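Local coordinates for protein alcohol dehydrogenase IV (Corynebacterium glutamicum, PDB 3IV7) that probably acts as an NAD-dependent oxidoreductase of the iron-containing alcohol dehydrogenase family, perhaps reducing maleylacetate, at residues Leu6-His10 / Asp188-Ala192; Val42-Glu46 / His65-Val69; Val168-Leu172 / Val302-Lys306; Thr247-Phe252 / Glu320-Thr325; Tyr266-Phe270 / Leu345-Ala349. One frame throughout, in Å; residues are numbered along the deposited sequence.

Overall arrangement
Contact 2 lies at one margin of the parallel sheet, joining strands 40-43 and 63-65, while contact 1 brings strand 7-20, outermost on the other side within this chain, to the start of helix 189-211; their centres are about 37 Å apart, on opposite sides of the chain's centre. Contacts 3, 4 and 5 belong to the helical C-terminal region. Their segments alternate along the chain, so helices 164-181, 240-250 and 256-271 each meet a later piece of chain. Contacts 4 and 5 lie about 15 Å apart between centres and touch where Leu346 meets Ala321 and Val322. Contact 1 spans both regions and sits by the subunit interface, tying the N-terminal strand to the helical region.

Contact 1: residues Leu6-His10 / Asp188-Ala192; sequences LAFNH and DPINA
His10 carries its ring anti to the backbone N (chi1 176°), and Asp188 holds its carboxylate in the crowded position between backbone N and carbonyl carbon (chi1 69°); these torsions bring ring and carboxylate together, and the turn of the ring about its CB-CG bond presents ND1 to the acid. His10 ND1 donates to Asp188 OD2 at 2.7 Å (angle 156°), the oxygen lying in the ring plane and met on its syn side. Over one face of the imidazole comes Ile190, its CD1 4.1 Å from the ring centroid, while Ile190 CG2 reaches His10 CE1 at 3.8 Å. The Phe8 ring has Pro189 CD over one face, 3.7 Å from Phe8 CD1, and Leu6 CD1 touches Pro189 CG at 3.8 Å. Asp188 also N-caps helix 189-211: its OD1 takes Asn191 N at 2.8 Å and, weakly, Ile190 N, and Asn191 OD1 returns the bond to Asp188 N at 2.8 Å, a capping box. The Phe8 ring meets that of Phe19 of the second subunit with planes nearly parallel, where the sheet runs on. One carboxylate thus serves both, OD2 the strand histidine and OD1 the helix start, and both would probably favour its negative charge.

Contact 2: residues Val42-Glu46 / His65-Val69; sequences VIAGE and HDEVV
Ile43 and His65 pair in parallel register at the margin of the parallel sheet, in a beta-alpha-beta unit whose connecting segment contains helix 49-55; the sheet belongs to the N-terminal half of an iron-type alcohol dehydrogenase. Two backbone bonds hold the pair, His65 N to Val42 O at 2.8 Å and Ala44 N to His65 O at 3.0 Å. Both side chains leave on the same face of the sheet, toward helix 98-111, where Ile43 meets Ile107 and His65 meets Leu103. The chi1 of -62° in Ile43 sets CG1 beside the backbone N and leaves CG2 anti to it, and this CG2 branch meets Val68 CG2 at 4.0 Å. Val68 in turn has CG1 anti to its own N (chi1 171°), which leaves CG2 to lie against the Ala44-Gly45 peptide, 3.6 Å from Gly45 N. Past the paired strands no direct hydrogen bond joins the two segments. Asp66 CA makes a C-H contact to Ala44 O at 3.0 Å. With its CG between backbone N and carbonyl carbon, Asp66 sets OD2 3.6 Å from Glu46 CG. The carboxylates, their planes 59° apart, come no closer than 4.5 Å between Glu46 OE2 and Asp66 OD2, a probably unfavourable approach. A water links the two backbones, accepting from Glu46 N and donating to Asp66 O at 2.8 Å.

Contact 3: residues Val168-Leu172 / Val302-Lys306; sequences VASGL and VNAPK
Val168 faces the chain that leaves helix 291-301, and its two methyls both face the carbonyl oxygen of Val302. Its CB stands 4.1 Å from Val302 O. Beyond it Val168 CG1, anti to the backbone N at chi1 171°, is 3.6 Å from Val302 O. The same methyl, Val168 CG1, presses on Val302 CG2 at 3.4 Å, tighter than normal van der Waals contact. The other branch, CG2, sits 3.7 Å from Val302 O and meets Val302 CB at 3.9 Å. Helix 291-301 closes here with a Schellman motif: Asn303, with positive phi, is the C-prime residue, and Ala304 N bonds back to Arg299 O. The reversal sends Ala304 and Pro305 along the flank of helix 164-181, within the helical C-terminal region. One turn on from Val168, Leu172 offers CD1 to Ala304 CB at 3.5 Å, again a close fit, and the same methyl also reaches Pro305 CD. Ala169 CB meets Pro305 CG at 4.1 Å. No hydrogen bond crosses between the two segments. Neighbouring helices close on the same residues: Val210 of helix 189-211 packs on both Val168 and Val302, and Ala261 of helix 256-271 on both Leu172 and Pro305.

Contact 4: residues Thr247-Phe252 / Glu320-Thr325; sequences TLGGTF and EAVDVT
Two helices of the C-terminal helical region pack here, the C-terminal part of helix 240-250 and the residues after it against helix 318-326, with Thr247 and Thr325 at the buried side of the joint and Thr251 and Glu320 at its exposed side. Thr247 OG1 and Thr325 OG1 lie 2.5 Å apart, a very short hydrogen bond in which either hydroxyl could be the donor. At both threonines chi1 is near -60°, which turns the two hydroxyls toward each other and leaves Thr247 CG2 for Ala321, whose O it touches at 3.7 Å. Thr325 OG1 is also 2.9 Å from Ala321 O, a possible second use of the same proton, and Thr247 OG1 makes a weak bond to Lys243 O. Val324 CG1 lies against the hydroxyl pair, 3.5 Å from Thr247 OG1. Phe252 brings the outer part of its ring to the opposing helix: CE1 meets Ala321 CB at 3.8 Å, and CZ lies 3.9 Å from Glu320 OE1. Thr251 CG2 sits over one face of that ring and also approaches Glu320 OE2 at 3.4 Å. Phe313 meets the ring edge-to-face. The paired hydroxyls thus sit between two helix carbonyls: whichever donates between the helices, the other could turn its proton to the oxygen in its own helix, though the very short distance leaves the details doubtful.

Contact 5: residues Tyr266-Phe270 / Leu345-Ala349; sequences YVLAF and LLEAA
Tyr266 lays one face of its ring on the backbone of helix 345-349, and this is the tight half of the contact. The first torsion, -62°, sets the ring beside the backbone N and anti to the carbonyl carbon, which carries it across to the Ala348-Ala349 peptide. Ala349 CA stands over the face, 3.9 Å from the ring centroid and 18° off the normal, a CH-pi contact. The two methyls lie on the same face but toward its two borders: Ala348 CB meets Tyr266 CD1 at 3.5 Å, whereas Ala349 CB meets Tyr266 CD2 at 3.8 Å. The alanine methyls are short, consistent with the ring face lying so near the main chain. The phenol oxygen is held beyond the two segments by a hydrogen bond to Glu353 O. These pieces belong to helices 256-271 and 339-351 of the C-terminal helical region, whose local axes run 137° apart in direction and approach to 10.3 Å. The looser half centres on Leu345, where the distances are longer. Its CD1 branch touches Phe270 CB at 3.9 Å and Val267 CG2 at 4.2 Å, and its CG lies 4.2 Å from Tyr266 CB. The Leu345 and Phe270 side chains meet at about a right angle. Even this half has no solvent side, since every residue that touches across the pair is buried; Ile244 of helix 240-250 packs on both Val267 and Leu345.

Contact 1: residues Leu6-His10 / Asp188-Ala192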
loop_
_atom_site.group_PDB
_atom_site.type_symbol
_atom_site.label_atom_id
_atom_site.label_comp_id
_atom_site.label_asym_id
_atom_site.label_seq_id
_atom_site.Cartn_x
_atom_site.Cartn_y
_atom_site.Cartn_z
ATOM N N LEU A 6 11.691 4.466 -15.420
ATOM C CA LEU A 6 11.108 3.798 -14.279
ATOM C C LEU A 6 10.704 2.341 -14.577
ATOM O O LEU A 6 9.950 2.058 -15.520
ATOM C CB LEU A 6 9.891 4.573 -13.777
ATOM C CG LEU A 6 9.217 4.028 -12.512
ATOM C CD1 LEU A 6 10.251 3.752 -11.426
ATOM C CD2 LEU A 6 8.143 5.017 -12.022
ATOM N N ALA A 7 11.194 1.432 -13.759
ATOM C CA ALA A 7 10.898 0.037 -13.920
ATOM C C ALA A 7 10.863 -0.623 -12.580
ATOM O O ALA A 7 11.763 -0.424 -11.773
ATOM C CB ALA A 7 11.944 -0.613 -14.799
ATOM N N PHE A 8 9.811 -1.402 -12.326
ATOM C CA PHE A 8 9.691 -2.153 -11.101
ATOM C C PHE A 8 8.658 -3.276 -11.177
ATOM O O PHE A 8 7.832 -3.339 -12.094
ATOM C CB PHE A 8 9.376 -1.230 -9.900
ATOM C CG PHE A 8 8.048 -0.514 -9.991
ATOM C CD1 PHE A 8 7.962 0.765 -10.549
ATOM C CD2 PHE A 8 6.883 -1.088 -9.449
ATOM C CE1 PHE A 8 6.722 1.432 -10.614
ATOM C CE2 PHE A 8 5.636 -0.430 -9.548
ATOM C CZ PHE A 8 5.561 0.820 -10.090
ATOM N N ASN A 9 8.789 -4.210 -10.247
ATOM C CA ASN A 9 7.875 -5.323 -10.076
ATOM C C ASN A 9 7.500 -5.316 -8.589
ATOM O O ASN A 9 8.342 -5.598 -7.713
ATOM C CB ASN A 9 8.578 -6.627 -10.478
ATOM C CG ASN A 9 7.622 -7.838 -10.527
ATOM O OD1 ASN A 9 6.649 -7.905 -9.786
ATOM N ND2 ASN A 9 7.940 -8.810 -11.388
ATOM N N HIS A 10 6.265 -4.941 -8.290
ATOM C CA HIS A 10 5.857 -4.745 -6.911
ATOM C C HIS A 10 4.744 -5.716 -6.501
ATOM O O HIS A 10 3.708 -5.838 -7.178
ATOM C CB HIS A 10 5.395 -3.291 -6.694
ATOM C CG HIS A 10 4.878 -3.030 -5.317
ATOM N ND1 HIS A 10 5.682 -2.569 -4.301
ATOM C CD2 HIS A 10 3.662 -3.250 -4.764
ATOM C CE1 HIS A 10 4.983 -2.515 -3.181
ATOM N NE2 HIS A 10 3.751 -2.906 -3.441
ATOM N N ASP A 188 11.317 0.318 -4.548
ATOM C CA ASP A 188 10.495 0.831 -5.686
ATOM C C ASP A 188 9.713 2.058 -5.174
ATOM O O ASP A 188 9.821 2.386 -4.007
ATOM C CB ASP A 188 9.592 -0.280 -6.268
ATOM C CG ASP A 188 8.465 -0.716 -5.306
ATOM O OD1 ASP A 188 7.854 0.171 -4.643
ATOM O OD2 ASP A 188 8.158 -1.953 -5.266
ATOM N N PRO A 189 8.961 2.753 -6.055
ATOM C CA PRO A 189 8.332 3.996 -5.612
ATOM C C PRO A 189 7.260 3.842 -4.571
ATOM O O PRO A 189 7.008 4.797 -3.814
ATOM C CB PRO A 189 7.733 4.590 -6.917
ATOM C CG PRO A 189 8.551 4.022 -8.004
ATOM C CD PRO A 189 8.986 2.643 -7.536
ATOM N N ILE A 190 6.626 2.665 -4.520
ATOM C CA ILE A 190 5.543 2.404 -3.578
ATOM C C ILE A 190 6.109 2.087 -2.203
ATOM O O ILE A 190 5.715 2.712 -1.219
ATOM C CB ILE A 190 4.640 1.268 -4.058
ATOM C CG1 ILE A 190 3.989 1.673 -5.380
ATOM C CG2 ILE A 190 3.547 0.944 -2.962
ATOM C CD1 ILE A 190 3.470 0.550 -6.206
ATOM N N ASN A 191 7.023 1.106 -2.106
ATOM C CA ASN A 191 7.620 0.848 -0.810
ATOM C C ASN A 191 8.412 2.088 -0.294
ATOM O O ASN A 191 8.524 2.294 0.910
ATOM C CB ASN A 191 8.429 -0.463 -0.749
ATOM C CG ASN A 191 9.546 -0.551 -1.790
ATOM O OD1 ASN A 191 10.368 0.345 -1.909
ATOM N ND2 ASN A 191 9.647 -1.719 -2.454
ATOM N N ALA A 192 8.910 2.915 -1.222
ATOM C CA ALA A 192 9.575 4.156 -0.857
ATOM C C ALA A 192 8.601 5.113 -0.161
ATOM O O ALA A 192 8.918 5.663 0.899
ATOM C CB ALA A 192 10.171 4.814 -2.064
#

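Contact 2: residues Val42-Glu46 / His65-Val69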
loop_
_atom_site.group_PDB
_atom_site.type_symbol
_atom_site.label_atom_id
_atom_site.label_comp_id
_atom_site.label_asym_id
_atom_site.label_seq_id
_atom_site.Cartn_x
_atom_site.Cartn_y
_atom_site.Cartn_z
ATOM N N VAL A 42 -4.662 -19.148 21.103
ATOM C CA VAL A 42 -4.009 -17.884 21.455
ATOM C C VAL A 42 -2.570 -18.167 21.914
ATOM O O VAL A 42 -2.317 -19.037 22.771
ATOM C CB VAL A 42 -4.776 -17.120 22.554
ATOM C CG1 VAL A 42 -3.990 -15.922 23.016
ATOM C CG2 VAL A 42 -6.155 -16.669 22.036
ATOM N N ILE A 43 -1.638 -17.445 21.324
ATOM C CA ILE A 43 -0.227 -17.633 21.585
ATOM C C ILE A 43 0.284 -16.372 22.234
ATOM O O ILE A 43 0.163 -15.285 21.665
ATOM C CB ILE A 43 0.559 -17.895 20.258
ATOM C CG1 ILE A 43 0.074 -19.168 19.601
ATOM C CG2 ILE A 43 2.082 -17.951 20.522
ATOM C CD1 ILE A 43 0.304 -19.222 18.129
ATOM N N ALA A 44 0.888 -16.513 23.401
ATOM C CA ALA A 44 1.422 -15.361 24.128
ATOM C C ALA A 44 2.422 -15.859 25.190
ATOM O O ALA A 44 2.202 -16.876 25.797
ATOM C CB ALA A 44 0.260 -14.574 24.817
ATOM N N GLY A 45 3.527 -15.153 25.362
ATOM C CA GLY A 45 4.481 -15.500 26.405
ATOM C C GLY A 45 3.860 -15.261 27.772
ATOM O O GLY A 45 2.900 -14.472 27.906
ATOM N N GLU A 46 4.389 -15.954 28.780
ATOM C CA GLU A 46 3.884 -15.872 30.172
ATOM C C GLU A 46 3.664 -14.442 30.627
ATOM O O GLU A 46 2.671 -14.143 31.252
ATOM C CB GLU A 46 4.868 -16.557 31.120
ATOM C CG GLU A 46 4.954 -18.084 30.943
ATOM C CD GLU A 46 6.228 -18.697 31.575
ATOM O OE1 GLU A 46 6.836 -18.044 32.458
ATOM O OE2 GLU A 46 6.608 -19.833 31.180
ATOM N N HIS A 65 -1.390 -21.029 24.525
ATOM C CA HIS A 65 -0.063 -21.578 24.383
ATOM C C HIS A 65 0.942 -20.528 24.763
ATOM O O HIS A 65 0.984 -19.458 24.142
ATOM C CB HIS A 65 0.144 -22.039 22.935
ATOM C CG HIS A 65 1.445 -22.732 22.698
ATOM N ND1 HIS A 65 1.629 -24.078 22.948
ATOM C CD2 HIS A 65 2.629 -22.270 22.220
ATOM C CE1 HIS A 65 2.873 -24.411 22.645
ATOM N NE2 HIS A 65 3.500 -23.334 22.202
ATOM N N ASP A 66 1.748 -20.803 25.804
ATOM C CA ASP A 66 2.704 -19.823 26.279
ATOM C C ASP A 66 4.181 -20.106 26.048
ATOM O O ASP A 66 5.031 -19.272 26.433
ATOM C CB ASP A 66 2.435 -19.422 27.732
ATOM C CG ASP A 66 2.684 -20.559 28.739
ATOM O OD1 ASP A 66 3.229 -21.628 28.382
ATOM O OD2 ASP A 66 2.312 -20.357 29.909
ATOM N N GLU A 67 4.514 -21.183 25.326
ATOM C CA GLU A 67 5.932 -21.459 25.060
ATOM C C GLU A 67 6.464 -20.617 23.916
ATOM O O GLU A 67 6.550 -21.063 22.801
ATOM C CB GLU A 67 6.225 -22.952 24.820
ATOM C CG GLU A 67 7.728 -23.184 24.723
ATOM C CD GLU A 67 8.140 -24.611 24.436
ATOM O OE1 GLU A 67 7.328 -25.418 23.947
ATOM O OE2 GLU A 67 9.332 -24.903 24.652
ATOM N N VAL A 68 6.834 -19.388 24.230
ATOM C CA VAL A 68 7.363 -18.463 23.271
ATOM C C VAL A 68 8.824 -18.314 23.620
ATOM O O VAL A 68 9.156 -18.052 24.761
ATOM C CB VAL A 68 6.636 -17.109 23.362
ATOM C CG1 VAL A 68 7.324 -16.031 22.497
ATOM C CG2 VAL A 68 5.165 -17.284 23.000
ATOM N N VAL A 69 9.701 -18.536 22.637
ATOM C CA VAL A 69 11.156 -18.546 22.873
ATOM C C VAL A 69 11.833 -17.757 21.775
ATOM O O VAL A 69 11.536 -17.933 20.609
ATOM C CB VAL A 69 11.683 -20.002 22.924
ATOM C CG1 VAL A 69 13.212 -20.052 23.236
ATOM C CG2 VAL A 69 10.934 -20.770 23.955
HETATM O O HOH W 1 6.645 -17.793 28.233
#

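Contact 3: residues Val168-Leu172 / Val302-Lys306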
loop_
_atom_site.group_PDB
_atom_site.type_symbol
_atom_site.label_atom_id
_atom_site.label_comp_id
_atom_site.label_asym_id
_atom_site.label_seq_id
_atom_site.Cartn_x
_atom_site.Cartn_y
_atom_site.Cartn_z
ATOM N N VAL A 168 11.578 2.900 22.665
ATOM C CA VAL A 168 12.497 3.670 21.816
ATOM C C VAL A 168 13.354 2.732 20.922
ATOM O O VAL A 168 13.429 2.918 19.718
ATOM C CB VAL A 168 13.399 4.601 22.678
ATOM C CG1 VAL A 168 14.498 5.224 21.850
ATOM C CG2 VAL A 168 12.560 5.681 23.318
ATOM N N ALA A 169 13.975 1.726 21.520
ATOM C CA ALA A 169 14.812 0.823 20.749
ATOM C C ALA A 169 13.999 0.113 19.698
ATOM O O ALA A 169 14.423 0.029 18.540
ATOM C CB ALA A 169 15.525 -0.172 21.644
ATOM N N SER A 170 12.816 -0.380 20.080
ATOM C CA SER A 170 11.947 -1.078 19.126
ATOM C C SER A 170 11.441 -0.121 18.072
ATOM O O SER A 170 11.332 -0.488 16.898
ATOM C CB SER A 170 10.752 -1.781 19.821
ATOM O OG SER A 170 9.941 -2.465 18.859
ATOM N N GLY A 171 11.113 1.100 18.460
ATOM C CA GLY A 171 10.682 2.115 17.450
ATOM C C GLY A 171 11.766 2.400 16.416
ATOM O O GLY A 171 11.490 2.592 15.228
ATOM N N LEU A 172 13.013 2.411 16.863
ATOM C CA LEU A 172 14.132 2.659 15.955
ATOM C C LEU A 172 14.393 1.438 15.088
ATOM O O LEU A 172 14.909 1.567 13.981
ATOM C CB LEU A 172 15.373 3.069 16.747
ATOM C CG LEU A 172 15.248 4.460 17.407
ATOM C CD1 LEU A 172 16.393 4.700 18.378
ATOM C CD2 LEU A 172 15.202 5.577 16.370
ATOM N N VAL A 302 15.178 11.077 22.142
ATOM C CA VAL A 302 14.621 9.877 22.777
ATOM C C VAL A 302 15.652 9.099 23.593
ATOM O O VAL A 302 15.401 7.961 23.982
ATOM C CB VAL A 302 13.946 8.949 21.747
ATOM C CG1 VAL A 302 12.768 9.694 21.047
ATOM C CG2 VAL A 302 14.993 8.406 20.693
ATOM N N ASN A 303 16.799 9.725 23.869
ATOM C CA ASN A 303 17.909 9.040 24.528
ATOM C C ASN A 303 18.204 7.641 23.923
ATOM O O ASN A 303 18.299 6.669 24.644
ATOM C CB ASN A 303 17.626 8.897 26.032
ATOM C CG ASN A 303 18.854 8.499 26.808
ATOM O OD1 ASN A 303 19.976 8.675 26.334
ATOM N ND2 ASN A 303 18.657 7.948 28.001
ATOM N N ALA A 304 18.413 7.587 22.611
ATOM C CA ALA A 304 18.541 6.332 21.873
ATOM C C ALA A 304 19.751 5.528 22.232
ATOM O O ALA A 304 20.715 6.065 22.657
ATOM C CB ALA A 304 18.545 6.623 20.341
ATOM N N PRO A 305 19.714 4.206 21.984
ATOM C CA PRO A 305 20.927 3.374 22.205
ATOM C C PRO A 305 22.123 3.927 21.448
ATOM O O PRO A 305 21.954 4.400 20.327
ATOM C CB PRO A 305 20.508 2.007 21.654
ATOM C CG PRO A 305 19.004 1.987 21.905
ATOM C CD PRO A 305 18.541 3.391 21.649
ATOM N N LYS A 306 23.321 3.847 22.034
ATOM C CA LYS A 306 24.494 4.512 21.443
ATOM C C LYS A 306 25.645 3.629 20.935
ATOM O O LYS A 306 26.347 4.016 20.003
ATOM C CB LYS A 306 25.044 5.559 22.412
ATOM C CG LYS A 306 24.146 6.839 22.538
#

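Contact 4: residues Thr247-Phe252 / Glu320-Thr325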
loop_
_atom_site.group_PDB
_atom_site.type_symbol
_atom_site.label_atom_id
_atom_site.label_comp_id
_atom_site.label_asym_id
_atom_site.label_seq_id
_atom_site.Cartn_x
_atom_site.Cartn_y
_atom_site.Cartn_z
ATOM N N THR A 247 23.362 -10.799 11.243
ATOM C CA THR A 247 24.648 -11.370 11.722
ATOM C C THR A 247 24.851 -11.106 13.211
ATOM O O THR A 247 25.193 -12.018 13.963
ATOM C CB THR A 247 25.848 -10.763 10.975
ATOM O OG1 THR A 247 25.778 -11.087 9.588
ATOM C CG2 THR A 247 27.192 -11.279 11.551
ATOM N N LEU A 248 24.620 -9.856 13.648
ATOM C CA LEU A 248 24.890 -9.500 15.043
ATOM C C LEU A 248 23.924 -10.226 15.997
ATOM O O LEU A 248 24.327 -10.660 17.072
ATOM C CB LEU A 248 24.875 -7.972 15.254
ATOM C CG LEU A 248 25.999 -7.131 14.593
ATOM C CD1 LEU A 248 25.819 -5.629 14.869
ATOM C CD2 LEU A 248 27.379 -7.578 15.056
ATOM N N GLY A 249 22.670 -10.387 15.578
ATOM C CA GLY A 249 21.666 -11.123 16.373
ATOM C C GLY A 249 21.862 -12.634 16.304
ATOM O O GLY A 249 21.718 -13.331 17.296
ATOM N N GLY A 250 22.227 -13.126 15.129
ATOM C CA GLY A 250 22.342 -14.563 14.898
ATOM C C GLY A 250 23.611 -15.150 15.443
ATOM O O GLY A 250 23.585 -16.097 16.225
ATOM N N THR A 251 24.727 -14.553 15.073
ATOM C CA THR A 251 26.025 -15.088 15.409
ATOM C C THR A 251 26.529 -14.629 16.762
ATOM O O THR A 251 27.204 -15.384 17.462
ATOM C CB THR A 251 27.046 -14.673 14.359
ATOM O OG1 THR A 251 26.540 -14.990 13.050
ATOM C CG2 THR A 251 28.395 -15.373 14.603
ATOM N N PHE A 252 26.225 -13.385 17.137
ATOM C CA PHE A 252 26.745 -12.847 18.403
ATOM C C PHE A 252 25.693 -12.690 19.455
ATOM O O PHE A 252 25.968 -12.201 20.528
ATOM C CB PHE A 252 27.431 -11.518 18.150
ATOM C CG PHE A 252 28.583 -11.624 17.244
ATOM C CD1 PHE A 252 28.408 -11.556 15.879
ATOM C CD2 PHE A 252 29.844 -11.833 17.740
ATOM C CE1 PHE A 252 29.466 -11.669 15.039
ATOM C CE2 PHE A 252 30.909 -11.951 16.896
ATOM C CZ PHE A 252 30.722 -11.854 15.545
ATOM N N GLU A 320 34.900 -11.447 12.134
ATOM C CA GLU A 320 33.951 -12.508 11.877
ATOM C C GLU A 320 32.604 -11.937 11.381
ATOM O O GLU A 320 32.011 -12.458 10.409
ATOM C CB GLU A 320 33.731 -13.329 13.138
ATOM C CG GLU A 320 32.729 -14.497 12.975
ATOM C CD GLU A 320 32.521 -15.274 14.278
ATOM O OE1 GLU A 320 33.171 -14.920 15.298
ATOM O OE2 GLU A 320 31.702 -16.227 14.284
ATOM N N ALA A 321 32.106 -10.894 12.054
ATOM C CA ALA A 321 30.872 -10.298 11.651
ATOM C C ALA A 321 30.970 -9.934 10.188
ATOM O O ALA A 321 30.028 -10.135 9.429
ATOM C CB ALA A 321 30.555 -9.037 12.504
ATOM N N VAL A 322 32.087 -9.322 9.831
ATOM C CA VAL A 322 32.348 -8.905 8.464
ATOM C C VAL A 322 32.423 -10.093 7.519
ATOM O O VAL A 322 31.802 -10.082 6.451
ATOM C CB VAL A 322 33.620 -8.116 8.383
ATOM C CG1 VAL A 322 34.052 -7.975 6.970
ATOM C CG2 VAL A 322 33.411 -6.740 9.073
ATOM N N ASP A 323 33.148 -11.130 7.923
ATOM C CA ASP A 323 33.184 -12.392 7.154
ATOM C C ASP A 323 31.822 -12.902 6.756
ATOM O O ASP A 323 31.610 -13.238 5.610
ATOM C CB ASP A 323 33.844 -13.491 7.945
ATOM C CG ASP A 323 35.153 -13.767 7.489
ATOM O OD1 ASP A 323 35.279 -14.248 6.334
ATOM O OD2 ASP A 323 36.086 -13.503 8.249
ATOM N N VAL A 324 30.938 -13.007 7.747
ATOM C CA VAL A 324 29.609 -13.546 7.579
ATOM C C VAL A 324 28.654 -12.659 6.785
ATOM O O VAL A 324 27.718 -13.152 6.143
ATOM C CB VAL A 324 28.977 -13.775 8.955
ATOM C CG1 VAL A 324 27.488 -14.086 8.814
ATOM C CG2 VAL A 324 29.721 -14.891 9.685
ATOM N N THR A 325 28.876 -11.361 6.842
ATOM C CA THR A 325 27.956 -10.399 6.272
ATOM C C THR A 325 28.317 -9.898 4.882
ATOM O O THR A 325 27.431 -9.573 4.086
ATOM C CB THR A 325 27.860 -9.175 7.173
ATOM O OG1 THR A 325 27.394 -9.580 8.452
ATOM C CG2 THR A 325 26.891 -8.134 6.568
#

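Contact 5: residues Tyr266-Phe270 / Leu345-Ala349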
loop_
_atom_site.group_PDB
_atom_site.type_symbol
_atom_site.label_atom_id
_atom_site.label_comp_id
_atom_site.label_asym_id
_atom_site.label_seq_id
_atom_site.Cartn_x
_atom_site.Cartn_y
_atom_site.Cartn_z
ATOM N N TYR A 266 24.730 4.499 11.646
ATOM C CA TYR A 266 26.011 4.203 10.975
ATOM C C TYR A 266 25.783 3.749 9.522
ATOM O O TYR A 266 26.505 4.170 8.612
ATOM C CB TYR A 266 26.844 3.168 11.809
ATOM C CG TYR A 266 27.168 3.748 13.151
ATOM C CD1 TYR A 266 28.167 4.713 13.279
ATOM C CD2 TYR A 266 26.370 3.491 14.242
ATOM C CE1 TYR A 266 28.376 5.358 14.448
ATOM C CE2 TYR A 266 26.590 4.102 15.430
ATOM C CZ TYR A 266 27.595 5.053 15.534
ATOM O OH TYR A 266 27.825 5.688 16.735
ATOM N N VAL A 267 24.731 2.972 9.291
ATOM C CA VAL A 267 24.396 2.564 7.910
ATOM C C VAL A 267 23.862 3.762 7.149
ATOM O O VAL A 267 24.196 3.957 5.986
ATOM C CB VAL A 267 23.427 1.441 7.860
ATOM C CG1 VAL A 267 23.096 1.109 6.402
ATOM C CG2 VAL A 267 24.000 0.199 8.609
ATOM N N LEU A 268 23.093 4.609 7.819
ATOM C CA LEU A 268 22.616 5.828 7.170
ATOM C C LEU A 268 23.793 6.713 6.779
ATOM O O LEU A 268 23.898 7.141 5.611
ATOM C CB LEU A 268 21.676 6.596 8.056
ATOM C CG LEU A 268 21.116 7.876 7.447
ATOM C CD1 LEU A 268 20.420 7.580 6.086
ATOM C CD2 LEU A 268 20.166 8.504 8.430
ATOM N N ALA A 269 24.669 6.998 7.742
ATOM C CA ALA A 269 25.855 7.830 7.492
ATOM C C ALA A 269 26.677 7.283 6.355
ATOM O O ALA A 269 27.153 8.032 5.510
ATOM C CB ALA A 269 26.711 7.925 8.750
ATOM N N PHE A 270 26.831 5.964 6.339
ATOM C CA PHE A 270 27.653 5.251 5.352
ATOM C C PHE A 270 27.089 5.349 3.924
ATOM O O PHE A 270 27.823 5.650 2.991
ATOM C CB PHE A 270 27.745 3.767 5.764
ATOM C CG PHE A 270 28.553 2.901 4.821
ATOM C CD1 PHE A 270 29.930 2.810 4.953
ATOM C CD2 PHE A 270 27.924 2.103 3.881
ATOM C CE1 PHE A 270 30.675 1.994 4.097
ATOM C CE2 PHE A 270 28.666 1.265 3.029
ATOM C CZ PHE A 270 30.030 1.221 3.134
ATOM N N LEU A 345 32.762 0.590 9.779
ATOM C CA LEU A 345 31.392 0.845 10.165
ATOM C C LEU A 345 31.102 0.192 11.517
ATOM O O LEU A 345 30.571 0.841 12.422
ATOM C CB LEU A 345 30.430 0.327 9.102
ATOM C CG LEU A 345 28.954 0.570 9.348
ATOM C CD1 LEU A 345 28.161 0.540 7.998
ATOM C CD2 LEU A 345 28.377 -0.431 10.354
ATOM N N LEU A 346 31.448 -1.085 11.648
ATOM C CA LEU A 346 31.211 -1.804 12.896
ATOM C C LEU A 346 32.066 -1.254 14.084
ATOM O O LEU A 346 31.638 -1.325 15.224
ATOM C CB LEU A 346 31.437 -3.300 12.712
ATOM C CG LEU A 346 30.350 -4.033 11.922
ATOM C CD1 LEU A 346 30.697 -5.534 11.800
ATOM C CD2 LEU A 346 29.012 -3.843 12.565
ATOM N N GLU A 347 33.263 -0.728 13.797
ATOM C CA GLU A 347 34.084 -0.069 14.838
ATOM C C GLU A 347 33.378 1.154 15.369
ATOM O O GLU A 347 33.387 1.408 16.563
ATOM C CB GLU A 347 35.439 0.371 14.288
ATOM C CG GLU A 347 36.366 -0.720 13.983
ATOM C CD GLU A 347 37.547 -0.246 13.156
ATOM O OE1 GLU A 347 37.957 0.936 13.311
ATOM O OE2 GLU A 347 38.051 -1.050 12.349
ATOM N N ALA A 348 32.774 1.922 14.474
ATOM C CA ALA A 348 32.028 3.126 14.868
ATOM C C ALA A 348 30.825 2.776 15.732
ATOM O O ALA A 348 30.571 3.439 16.744
ATOM C CB ALA A 348 31.588 3.921 13.633
ATOM N N ALA A 349 30.076 1.749 15.322
ATOM C CA ALA A 349 28.902 1.305 16.065
ATOM C C ALA A 349 29.299 0.703 17.411
ATOM O O ALA A 349 28.573 0.833 18.375
ATOM C CB ALA A 349 28.089 0.309 15.260
#